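Esterase (Sinorhizobium meliloti 1021, PDB 4TX1) is a carbohydrate acetylesterase of the SGNH-hydrolase family that probably cleaves acetyl ester bonds by hydrolysis. Local coordinates at residues Ser22-Tyr27 against Val96-Ser101; Asp69-Cys74 against Lys105-Gly110; Phe113-Gly118 against Ala169-Leu174; Pro147-Thr152 against Ala159-Gly164. One frame throughout, in Å; residues are numbered along the deposited sequence.

Contact 1. Residues Ser22-Tyr27 against Val96-Ser101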
loop_
_atom_site.group_PDB
_atom_site.type_symbol
_atom_site.label_atom_id
_atom_site.label_comp_id
_atom_site.label_asym_id
_atom_site.label_seq_id
_atom_site.Cartn_x
_atom_site.Cartn_y
_atom_site.Cartn_z
ATOM N N SER A 22 -10.425 18.774 -10.713
ATOM C CA SER A 22 -11.097 19.953 -10.112
ATOM C C SER A 22 -11.913 20.660 -11.221
ATOM O O SER A 22 -12.905 21.324 -10.863
ATOM C CB SER A 22 -10.121 20.930 -9.528
ATOM O OG SER A 22 -9.343 21.526 -10.570
ATOM N N LEU A 23 -11.590 20.446 -12.472
ATOM C CA LEU A 23 -12.428 20.996 -13.533
ATOM C C LEU A 23 -13.805 20.352 -13.572
ATOM O O LEU A 23 -14.710 20.977 -13.997
ATOM C CB LEU A 23 -11.779 20.834 -14.896
ATOM C CG LEU A 23 -10.745 21.847 -15.246
ATOM C CD1 LEU A 23 -9.780 22.162 -14.185
ATOM C CD2 LEU A 23 -10.029 21.532 -16.521
ATOM N N THR A 24 -13.922 19.087 -13.167
ATOM C CA THR A 24 -15.146 18.368 -13.090
ATOM C C THR A 24 -15.829 18.547 -11.752
ATOM O O THR A 24 -17.052 18.632 -11.709
ATOM C CB THR A 24 -14.872 16.874 -13.397
ATOM O OG1 THR A 24 -14.321 16.792 -14.708
ATOM C CG2 THR A 24 -16.075 15.994 -13.330
ATOM N N TRP A 25 -15.022 18.623 -10.659
ATOM C CA TRP A 25 -15.547 19.014 -9.341
ATOM C C TRP A 25 -16.274 20.364 -9.470
ATOM O O TRP A 25 -17.329 20.552 -8.903
ATOM C CB TRP A 25 -14.416 19.129 -8.334
ATOM C CG TRP A 25 -14.814 19.402 -6.920
ATOM C CD1 TRP A 25 -15.379 18.522 -6.093
ATOM C CD2 TRP A 25 -14.640 20.598 -6.181
ATOM N NE1 TRP A 25 -15.566 19.064 -4.858
ATOM C CE2 TRP A 25 -15.131 20.359 -4.884
ATOM C CE3 TRP A 25 -14.101 21.853 -6.477
ATOM C CZ2 TRP A 25 -15.105 21.308 -3.881
ATOM C CZ3 TRP A 25 -14.043 22.823 -5.447
ATOM C CH2 TRP A 25 -14.554 22.535 -4.180
ATOM N N GLY A 26 -15.645 21.282 -10.190
ATOM C CA GLY A 26 -16.209 22.653 -10.373
ATOM C C GLY A 26 -15.497 23.683 -9.476
ATOM O O GLY A 26 -16.087 24.357 -8.670
ATOM N N TYR A 27 -14.201 23.840 -9.673
ATOM C CA TYR A 27 -13.403 24.794 -8.912
ATOM C C TYR A 27 -13.541 26.251 -9.354
ATOM O O TYR A 27 -13.252 26.590 -10.450
ATOM C CB TYR A 27 -11.914 24.390 -8.859
ATOM C CG TYR A 27 -11.148 25.120 -7.796
ATOM C CD1 TYR A 27 -10.988 24.581 -6.552
ATOM C CD2 TYR A 27 -10.575 26.347 -8.029
ATOM C CE1 TYR A 27 -10.342 25.262 -5.556
ATOM C CE2 TYR A 27 -9.908 27.021 -7.035
ATOM C CZ TYR A 27 -9.805 26.474 -5.799
ATOM O OH TYR A 27 -9.155 27.090 -4.787
ATOM N N VAL A 96 -16.871 8.998 -19.345
ATOM C CA VAL A 96 -16.265 10.205 -19.900
ATOM C C VAL A 96 -15.058 10.623 -19.049
ATOM O O VAL A 96 -15.264 10.934 -17.865
ATOM C CB VAL A 96 -17.285 11.384 -19.918
ATOM C CG1 VAL A 96 -16.646 12.623 -20.633
ATOM C CG2 VAL A 96 -18.572 10.856 -20.630
ATOM N N PHE A 97 -13.878 10.648 -19.635
ATOM C CA PHE A 97 -12.655 11.067 -18.942
ATOM C C PHE A 97 -12.333 12.509 -19.298
ATOM O O PHE A 97 -12.329 12.898 -20.475
ATOM C CB PHE A 97 -11.465 10.236 -19.330
ATOM C CG PHE A 97 -11.535 8.786 -18.863
ATOM C CD1 PHE A 97 -11.531 8.503 -17.511
ATOM C CD2 PHE A 97 -11.563 7.726 -19.737
ATOM C CE1 PHE A 97 -11.547 7.233 -17.061
ATOM C CE2 PHE A 97 -11.543 6.416 -19.323
ATOM C CZ PHE A 97 -11.606 6.154 -17.954
ATOM N N MET A 98 -12.075 13.295 -18.277
ATOM C CA MET A 98 -11.409 14.568 -18.521
ATOM C C MET A 98 -10.274 14.794 -17.521
ATOM O O MET A 98 -10.474 15.330 -16.399
ATOM C CB MET A 98 -12.403 15.769 -18.585
ATOM C CG MET A 98 -11.691 16.995 -19.144
ATOM S SD MET A 98 -12.760 18.407 -19.551
ATOM C CE MET A 98 -13.025 19.049 -17.906
ATOM N N LEU A 99 -9.086 14.334 -17.890
ATOM C CA LEU A 99 -7.923 14.378 -17.024
ATOM C C LEU A 99 -6.717 14.733 -17.837
ATOM O O LEU A 99 -6.702 14.551 -19.058
ATOM C CB LEU A 99 -7.726 13.016 -16.306
ATOM C CG LEU A 99 -8.725 12.608 -15.262
ATOM C CD1 LEU A 99 -8.482 11.125 -14.817
ATOM C CD2 LEU A 99 -8.646 13.554 -14.079
ATOM N N GLY A 100 -5.714 15.264 -17.150
ATOM C CA GLY A 100 -4.398 15.607 -17.666
ATOM C C GLY A 100 -3.835 16.913 -17.174
ATOM O O GLY A 100 -2.618 17.122 -17.269
ATOM N N SER A 101 -4.683 17.841 -16.715
ATOM C CA SER A 101 -4.187 19.118 -16.208
ATOM C C SER A 101 -3.193 18.950 -15.066
ATOM O O SER A 101 -2.151 19.581 -15.055
ATOM C CB SER A 101 -5.369 20.003 -15.786
ATOM O OG SER A 101 -6.203 20.365 -16.910
HETATM O O HOH W 1 -11.716 17.272 -15.149
#
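Leu23 meets Met98 where the helix of the Gly-Asp-Ser-Leu motif of this SGNH hydrolase packs on strand 94-98 and the loop that follows. The methyl CE of Met98 lies 3.7 Å from Leu23 CB. The two side chains cross at about a right angle. Met98 CG stands anti to its own nitrogen (chi1 -167°), and a bend at chi3 (78°) turns CE toward the helix. Farther along, Leu23 CD2 touches Ser101 OG at 4.0 Å. The same Met98 methyl is 4.1 Å from Thr24 OG1, a looser contact. No direct hydrogen bond joins the segments, but one water does. It accepts from Thr24 OG1 at 2.7 Å and donates to Met98 O at 2.6 Å. Trp41 NE1 also bonds to Thr24 OG1, so this hydroxyl has two polar partners. Trp41 and Val144 pack on Met98 from the next shell. The contact sets the helix that carries Ser22 against the middle strand of the sheet. Ser22 is probably the nucleophile, with His202 and Asp199 in charge-relay geometry. The helix closes on Ser22 O, which accepts from Gly26 N at 2.8 Å and Tyr27 N at 3.1 Å, from opposite faces of its plane.

Contact 2. Residues Asp69-Cys74 against Lys105-Gly110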
loop_
_atom_site.group_PDB
_atom_site.type_symbol
_atom_site.label_atom_id
_atom_site.label_comp_id
_atom_site.label_asym_id
_atom_site.label_seq_id
_atom_site.Cartn_x
_atom_site.Cartn_y
_atom_site.Cartn_z
ATOM N N ASP A 69 0.123 11.327 -5.887
ATOM C CA ASP A 69 0.220 12.669 -5.323
ATOM C C ASP A 69 -0.319 12.633 -3.941
ATOM O O ASP A 69 -1.508 12.389 -3.731
ATOM C CB ASP A 69 -0.487 13.687 -6.233
ATOM C CG ASP A 69 -0.442 15.098 -5.689
ATOM O OD1 ASP A 69 -0.151 15.222 -4.524
ATOM O OD2 ASP A 69 -0.786 16.097 -6.408
ATOM N N HIS A 70 0.558 12.791 -2.930
ATOM C CA HIS A 70 0.226 12.619 -1.514
ATOM C C HIS A 70 0.027 13.950 -0.795
ATOM O O HIS A 70 0.069 14.057 0.416
ATOM C CB HIS A 70 1.326 11.803 -0.801
ATOM C CG HIS A 70 1.660 10.516 -1.463
ATOM N ND1 HIS A 70 0.759 9.471 -1.585
ATOM C CD2 HIS A 70 2.787 10.121 -2.108
ATOM C CE1 HIS A 70 1.355 8.461 -2.217
ATOM N NE2 HIS A 70 2.595 8.825 -2.497
ATOM N N LEU A 71 -0.231 15.001 -1.559
ATOM C CA LEU A 71 -0.368 16.320 -1.006
ATOM C C LEU A 71 -1.742 16.758 -0.488
ATOM O O LEU A 71 -1.905 17.883 0.087
ATOM C CB LEU A 71 0.159 17.361 -2.032
ATOM C CG LEU A 71 1.626 17.239 -2.403
ATOM C CD1 LEU A 71 1.978 18.164 -3.588
ATOM C CD2 LEU A 71 2.536 17.491 -1.197
ATOM N N ALA A 72 -2.697 15.879 -0.564
ATOM C CA ALA A 72 -4.031 16.170 -0.064
ATOM C C ALA A 72 -4.661 14.976 0.633
ATOM O O ALA A 72 -4.065 13.868 0.712
ATOM C CB ALA A 72 -4.889 16.654 -1.252
ATOM N N ASP A 73 -5.826 15.203 1.209
ATOM C CA ASP A 73 -6.484 14.193 2.005
ATOM C C ASP A 73 -7.342 13.294 1.135
ATOM O O ASP A 73 -8.520 13.169 1.360
ATOM C CB ASP A 73 -7.341 14.897 3.073
ATOM C CG ASP A 73 -7.709 13.992 4.271
ATOM O OD1 ASP A 73 -7.349 12.792 4.305
ATOM O OD2 ASP A 73 -8.408 14.507 5.218
ATOM N N CYS A 74 -6.704 12.525 0.264
ATOM C CA CYS A 74 -7.392 11.732 -0.756
ATOM C C CYS A 74 -6.306 11.019 -1.562
ATOM O O CYS A 74 -5.112 11.409 -1.480
ATOM C CB CYS A 74 -8.209 12.596 -1.688
ATOM S SG CYS A 74 -7.350 13.926 -2.503
ATOM N N LYS A 105 1.940 19.293 -13.946
ATOM C CA LYS A 105 2.799 19.647 -12.855
ATOM C C LYS A 105 4.101 18.935 -12.907
ATOM O O LYS A 105 4.136 17.703 -12.962
ATOM C CB LYS A 105 2.128 19.231 -11.512
ATOM C CG LYS A 105 0.808 19.929 -11.233
ATOM C CD LYS A 105 0.205 19.301 -9.975
ATOM C CE LYS A 105 -1.087 19.969 -9.569
ATOM N NZ LYS A 105 -1.781 19.349 -8.350
ATOM N N PRO A 106 5.221 19.669 -12.848
ATOM C CA PRO A 106 6.535 19.004 -12.782
ATOM C C PRO A 106 6.704 17.950 -11.726
ATOM O O PRO A 106 7.351 16.926 -11.973
ATOM C CB PRO A 106 7.487 20.189 -12.517
ATOM C CG PRO A 106 6.839 21.345 -13.273
ATOM C CD PRO A 106 5.356 21.130 -13.121
ATOM N N ILE A 107 6.144 18.155 -10.570
ATOM C CA ILE A 107 6.238 17.180 -9.500
ATOM C C ILE A 107 5.557 15.881 -9.944
ATOM O O ILE A 107 5.965 14.839 -9.407
ATOM C CB ILE A 107 5.719 17.608 -8.128
ATOM C CG1 ILE A 107 4.242 17.981 -8.147
ATOM C CG2 ILE A 107 6.590 18.828 -7.596
ATOM C CD1 ILE A 107 3.533 18.060 -6.741
ATOM N N ILE A 108 4.582 15.922 -10.869
ATOM C CA ILE A 108 3.893 14.696 -11.299
ATOM C C ILE A 108 4.648 14.056 -12.437
ATOM O O ILE A 108 5.032 12.873 -12.375
ATOM C CB ILE A 108 2.396 14.945 -11.576
ATOM C CG1 ILE A 108 1.695 15.580 -10.368
ATOM C CG2 ILE A 108 1.754 13.658 -12.125
ATOM C CD1 ILE A 108 1.695 14.712 -9.084
ATOM N N HIS A 109 4.890 14.843 -13.482
ATOM C CA HIS A 109 5.925 14.573 -14.471
ATOM C C HIS A 109 5.986 15.696 -15.489
ATOM O O HIS A 109 7.071 15.900 -16.095
ATOM C CB HIS A 109 5.704 13.218 -15.195
ATOM C CG HIS A 109 4.359 13.078 -15.860
ATOM N ND1 HIS A 109 3.274 12.400 -15.318
ATOM C CD2 HIS A 109 3.930 13.588 -17.018
ATOM C CE1 HIS A 109 2.230 12.514 -16.127
ATOM N NE2 HIS A 109 2.611 13.225 -17.170
ATOM N N GLY A 110 4.872 16.367 -15.753
ATOM C CA GLY A 110 4.829 17.579 -16.555
ATOM C C GLY A 110 4.725 17.368 -18.049
ATOM O O GLY A 110 4.849 18.332 -18.815
HETATM O O HOH W 2 -2.015 16.563 -8.748
HETATM O O HOH W 3 -0.156 18.718 -6.289
#
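Asp69 and Lys105 face each other across two waters. Their side chains cross at about a right angle, and Asp69 OD2 stays 3.9 Å from Lys105 NZ, a long salt bridge. Each water donates to OD2 and accepts from NZ, so the pair is bridged twice. The lysine chain is extended beyond CG, which brings its ammonium group near the carboxylate. Arg76 makes a further salt bridge to OD2. The two nearby positive charges would probably favour the ionised carboxylate. The other oxygen, OD1, turns back to the loop and accepts from Leu71 N at 3.0 Å in a fairly straight bond (159° at the hydrogen). This is an Asx turn, and it helps fix the rotation of the carboxylate.

Ile108 crosses Asp69 at about a right angle and sets its CD1 methyl 3.7 Å from Asp69 CB. Leu71 and Ile107 instead reach toward each other tip to tip, CD1 to CD1 at 3.5 Å. With CG1 between its backbone N and carbonyl carbon (chi1 60°), the extended Ile107 chain points CD1 at the leucine.

The third subunit packs here too, with its Gly118 on Leu71 and its Thr111 on Ile107. The contact joins two loops. One runs from strand 53-59 to helix 78-89, the other from strand 94-98 to helix 112-127.

Contact 3. Residues Phe113-Gly118 against Ala169-Leu174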
loop_
_atom_site.group_PDB
_atom_site.type_symbol
_atom_site.label_atom_id
_atom_site.label_comp_id
_atom_site.label_asym_id
_atom_site.label_seq_id
_atom_site.Cartn_x
_atom_site.Cartn_y
_atom_site.Cartn_z
ATOM N N PHE A 113 2.926 13.514 -23.043
ATOM C CA PHE A 113 3.051 12.099 -23.375
ATOM C C PHE A 113 2.732 11.238 -22.118
ATOM O O PHE A 113 2.062 10.264 -22.218
ATOM C CB PHE A 113 4.472 11.763 -23.860
ATOM C CG PHE A 113 4.584 10.389 -24.255
ATOM C CD1 PHE A 113 3.913 9.958 -25.393
ATOM C CD2 PHE A 113 5.200 9.457 -23.409
ATOM C CE1 PHE A 113 3.941 8.605 -25.728
ATOM C CE2 PHE A 113 5.258 8.131 -23.801
ATOM C CZ PHE A 113 4.641 7.719 -24.930
ATOM N N GLY A 114 3.195 11.671 -20.939
ATOM C CA GLY A 114 2.890 10.904 -19.712
ATOM C C GLY A 114 1.378 10.895 -19.422
ATOM O O GLY A 114 0.860 9.901 -18.920
ATOM N N ALA A 115 0.665 11.972 -19.774
ATOM C CA ALA A 115 -0.761 12.086 -19.586
ATOM C C ALA A 115 -1.470 11.130 -20.523
ATOM O O ALA A 115 -2.370 10.424 -20.127
ATOM C CB ALA A 115 -1.312 13.515 -19.765
ATOM N N VAL A 116 -1.092 11.101 -21.814
ATOM C CA VAL A 116 -1.827 10.197 -22.707
ATOM C C VAL A 116 -1.546 8.728 -22.335
ATOM O O VAL A 116 -2.403 7.927 -22.497
ATOM C CB VAL A 116 -1.566 10.505 -24.202
ATOM C CG1 VAL A 116 -0.168 10.220 -24.555
ATOM C CG2 VAL A 116 -2.554 9.778 -25.107
ATOM N N LYS A 117 -0.341 8.387 -21.886
ATOM C CA LYS A 117 -0.120 7.035 -21.369
ATOM C C LYS A 117 -1.010 6.725 -20.173
ATOM O O LYS A 117 -1.462 5.597 -20.017
ATOM C CB LYS A 117 1.323 6.846 -20.991
ATOM C CG LYS A 117 2.246 6.839 -22.183
ATOM C CD LYS A 117 1.907 5.749 -23.224
ATOM C CE LYS A 117 2.098 4.355 -22.700
ATOM N NZ LYS A 117 1.744 3.258 -23.719
ATOM N N GLY A 118 -1.220 7.714 -19.298
ATOM C CA GLY A 118 -2.122 7.520 -18.151
ATOM C C GLY A 118 -3.553 7.301 -18.648
ATOM O O GLY A 118 -4.288 6.428 -18.139
ATOM N N ALA A 169 -0.957 22.139 -24.412
ATOM C CA ALA A 169 -1.418 22.383 -25.793
ATOM C C ALA A 169 -1.324 21.136 -26.630
ATOM O O ALA A 169 -1.988 21.018 -27.705
ATOM C CB ALA A 169 -0.548 23.521 -26.408
ATOM N N MET A 170 -0.470 20.200 -26.202
ATOM C CA MET A 170 -0.276 18.931 -26.943
ATOM C C MET A 170 -1.276 17.857 -26.584
ATOM O O MET A 170 -1.326 16.800 -27.236
ATOM C CB MET A 170 1.122 18.418 -26.733
ATOM C CG MET A 170 2.206 19.353 -27.235
ATOM S SD MET A 170 3.800 18.783 -26.635
ATOM C CE MET A 170 4.846 20.241 -26.626
ATOM N N LEU A 171 -2.064 18.062 -25.511
ATOM C CA LEU A 171 -3.011 17.006 -25.121
ATOM C C LEU A 171 -4.103 16.699 -26.135
ATOM O O LEU A 171 -4.418 15.535 -26.332
ATOM C CB LEU A 171 -3.706 17.315 -23.756
ATOM C CG LEU A 171 -2.755 17.494 -22.592
ATOM C CD1 LEU A 171 -3.484 18.199 -21.449
ATOM C CD2 LEU A 171 -2.129 16.128 -22.197
ATOM N N ALA A 172 -4.705 17.705 -26.799
ATOM C CA ALA A 172 -5.771 17.422 -27.757
ATOM C C ALA A 172 -5.316 16.470 -28.913
ATOM O O ALA A 172 -5.982 15.514 -29.192
ATOM C CB ALA A 172 -6.395 18.706 -28.270
ATOM N N PRO A 173 -4.181 16.734 -29.568
ATOM C CA PRO A 173 -3.828 15.851 -30.708
ATOM C C PRO A 173 -3.421 14.425 -30.242
ATOM O O PRO A 173 -3.815 13.423 -30.881
ATOM C CB PRO A 173 -2.682 16.584 -31.400
ATOM C CG PRO A 173 -2.220 17.680 -30.497
ATOM C CD PRO A 173 -3.375 17.973 -29.548
ATOM N N LEU A 174 -2.685 14.339 -29.120
ATOM C CA LEU A 174 -2.300 13.062 -28.537
ATOM C C LEU A 174 -3.527 12.284 -28.085
ATOM O O LEU A 174 -3.591 11.074 -28.323
ATOM C CB LEU A 174 -1.330 13.264 -27.392
ATOM C CG LEU A 174 0.080 13.745 -27.683
ATOM C CD1 LEU A 174 0.865 13.871 -26.372
ATOM C CD2 LEU A 174 0.734 12.808 -28.696
#
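Leu174 lies against Val116 and Phe113 where two helices of the alpha/beta SGNH fold pack together. From its start, Leu174 CB faces the valine, 4.3 Å from Val116 CG1. CG stands anti to the leucine carbonyl carbon (chi1 -70°) and carries the branch toward the backbone of the other helix. At the tip, CD1 does the touching. It is 3.9 Å from Phe113 N. It also lies 4.2 Å from Val116 CG1. Leu174 thus rests on main chain as much as on side chain. Ala112 borders it as well.

Val116 answers with its other branch. CG2 lies 3.6 Å from Leu174 O, a carbon against a carbonyl. Ala115 makes a separate contact, with CB 3.7 Å from CD2 of Leu171. The side chains that meet are apolar, and no hydrogen bond crosses between the segments. Tyr175 and Leu178 of helix 171-182 continue the packing along Val116.

Phe113 points its CB away from segment 169-174, and its side chain packs on Met160 of the fourth subunit. Helix 112-127 links strand 94-98 to strand 140-145, and helix 171-182 runs just before the edge strand 185-188. The contact therefore joins two neighbouring connections of the parallel sheet.

Contact 4. Residues Pro147-Thr152 against Ala159-Gly164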
loop_
_atom_site.group_PDB
_atom_site.type_symbol
_atom_site.label_atom_id
_atom_site.label_comp_id
_atom_site.label_asym_id
_atom_site.label_seq_id
_atom_site.Cartn_x
_atom_site.Cartn_y
_atom_site.Cartn_z
ATOM N N PRO A 147 -9.450 21.837 -21.388
ATOM C CA PRO A 147 -8.970 23.123 -21.913
ATOM C C PRO A 147 -7.580 23.415 -21.466
ATOM O O PRO A 147 -7.204 23.196 -20.289
ATOM C CB PRO A 147 -9.996 24.114 -21.371
ATOM C CG PRO A 147 -11.197 23.348 -21.128
ATOM C CD PRO A 147 -10.729 21.989 -20.693
ATOM N N PRO A 148 -6.701 23.795 -22.391
ATOM C CA PRO A 148 -5.333 23.943 -22.028
ATOM C C PRO A 148 -4.973 25.104 -21.088
ATOM O O PRO A 148 -5.722 26.067 -20.970
ATOM C CB PRO A 148 -4.597 24.118 -23.334
ATOM C CG PRO A 148 -5.643 24.400 -24.313
ATOM C CD PRO A 148 -6.945 23.942 -23.835
ATOM N N LEU A 149 -3.848 24.966 -20.409
ATOM C CA LEU A 149 -3.393 25.910 -19.428
ATOM C C LEU A 149 -3.087 27.237 -20.122
ATOM O O LEU A 149 -2.732 27.238 -21.339
ATOM C CB LEU A 149 -2.156 25.533 -18.611
ATOM C CG LEU A 149 -2.059 24.192 -17.839
ATOM C CD1 LEU A 149 -1.337 24.364 -16.549
ATOM C CD2 LEU A 149 -3.313 23.410 -17.827
ATOM N N CYS A 150 -3.287 28.310 -19.384
ATOM C CA CYS A 150 -2.850 29.652 -19.865
ATOM C C CYS A 150 -1.859 30.283 -18.915
ATOM O O CYS A 150 -1.666 29.837 -17.786
ATOM C CB CYS A 150 -4.065 30.556 -20.130
ATOM S SG CYS A 150 -4.958 31.028 -18.653
ATOM N N GLU A 151 -1.175 31.373 -19.349
ATOM C CA GLU A 151 -0.231 32.069 -18.505
ATOM C C GLU A 151 -0.968 32.792 -17.377
ATOM O O GLU A 151 -2.119 33.198 -17.518
ATOM C CB GLU A 151 0.640 33.078 -19.273
ATOM C CG GLU A 151 1.344 32.542 -20.485
ATOM C CD GLU A 151 2.564 31.692 -20.182
ATOM O OE1 GLU A 151 2.982 31.627 -18.993
ATOM O OE2 GLU A 151 3.127 31.090 -21.172
ATOM N N THR A 152 -0.326 32.856 -16.232
ATOM C CA THR A 152 -0.902 33.488 -15.071
ATOM C C THR A 152 0.102 34.261 -14.299
ATOM O O THR A 152 1.287 33.899 -14.232
ATOM C CB THR A 152 -1.568 32.401 -14.181
ATOM O OG1 THR A 152 -2.274 32.998 -13.096
ATOM C CG2 THR A 152 -0.491 31.398 -13.638
ATOM N N ALA A 159 4.394 28.332 -10.671
ATOM C CA ALA A 159 5.415 27.374 -10.250
ATOM C C ALA A 159 4.922 25.997 -10.283
ATOM O O ALA A 159 5.580 25.087 -10.794
ATOM C CB ALA A 159 5.959 27.713 -8.837
ATOM N N MET A 160 3.733 25.824 -9.712
ATOM C CA MET A 160 3.120 24.441 -9.596
ATOM C C MET A 160 2.984 23.804 -10.980
ATOM O O MET A 160 3.173 22.615 -11.127
ATOM C CB MET A 160 1.781 24.495 -8.925
ATOM C CG MET A 160 1.021 23.189 -8.901
ATOM S SD MET A 160 1.877 22.012 -7.788
ATOM C CE MET A 160 0.793 22.228 -6.416
ATOM N N PHE A 161 2.667 24.607 -11.999
ATOM C CA PHE A 161 2.404 24.140 -13.341
ATOM C C PHE A 161 3.420 24.691 -14.320
ATOM O O PHE A 161 3.139 24.739 -15.540
ATOM C CB PHE A 161 0.973 24.547 -13.782
ATOM C CG PHE A 161 -0.137 23.895 -13.002
ATOM C CD1 PHE A 161 -0.671 22.644 -13.430
ATOM C CD2 PHE A 161 -0.676 24.480 -11.851
ATOM C CE1 PHE A 161 -1.711 22.034 -12.756
ATOM C CE2 PHE A 161 -1.723 23.828 -11.190
ATOM C CZ PHE A 161 -2.227 22.615 -11.657
ATOM N N ALA A 162 4.643 24.928 -13.849
ATOM C CA ALA A 162 5.704 25.439 -14.721
ATOM C C ALA A 162 5.897 24.559 -15.966
ATOM O O ALA A 162 6.045 23.320 -15.898
ATOM C CB ALA A 162 7.011 25.599 -13.914
ATOM N N GLY A 163 5.886 25.154 -17.142
ATOM C CA GLY A 163 6.022 24.374 -18.425
ATOM C C GLY A 163 4.702 23.870 -19.002
ATOM O O GLY A 163 4.610 23.372 -20.137
ATOM N N GLY A 164 3.644 23.975 -18.222
ATOM C CA GLY A 164 2.348 23.372 -18.545
ATOM C C GLY A 164 1.599 24.001 -19.667
ATOM O O GLY A 164 0.740 23.398 -20.266
#
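Leu149 reaches across to Phe161 and to the backbone of Gly164. Its CG stands anti to the carbonyl carbon (chi1 -53°). Its chi2 of -143° is away from the usual staggered values. This unusual turn places CD1 3.6 Å from Phe161 CB and also 3.6 Å from Phe161 CD1. The methyl meets the ring obliquely, and the two side chains cross at about a right angle. The Phe161 side chain lies near, without touching, the probable triad of Ser22, His202 and Asp199.

The base of Leu149 lies over Gly164, with CG 3.8 Å and CB 4.0 Å from Gly164 O. Gly164 has no side chain, and the leucine sits directly against its main chain. A type II turn from Phe161 to Gly164 brings both partners to the same leucine. It is closed by Gly164 N bonding to Phe161 O at 2.8 Å. Ser168 OG bonds to both Gly164 O and Leu149 N, which ties the two backbones together. Lys105 packs on the phenylalanine.

Segment 147-152 leads from strand 140-145 toward helix 155-160. Segment 159-164 holds the end of that helix and the turn after it. With Gly163 as N-cap, the turn leads into helix 164-168, whose Val165 also packs on Leu149.

From the N terminus, contact 1 closes a long loop of 68 residues, from the Ser22 helix to strand 94-98. Contact 2 opens within that loop and closes after it, so the two cross. It joins two loops that follow strands 53-59 and 94-98. Contact 3 comes next and pairs helix 112-127 with helix 171-182. Contact 4 falls wholly between its segments and closes a short loop of six residues around helix 155-160. Further touches connect the four. Ser101 O lies against the Phe161 ring of contact 4. Pro106 and Lys105 of contact 2 pack on Met160 and Phe161. His109 touches Gly114 and Ala115 of contact 3.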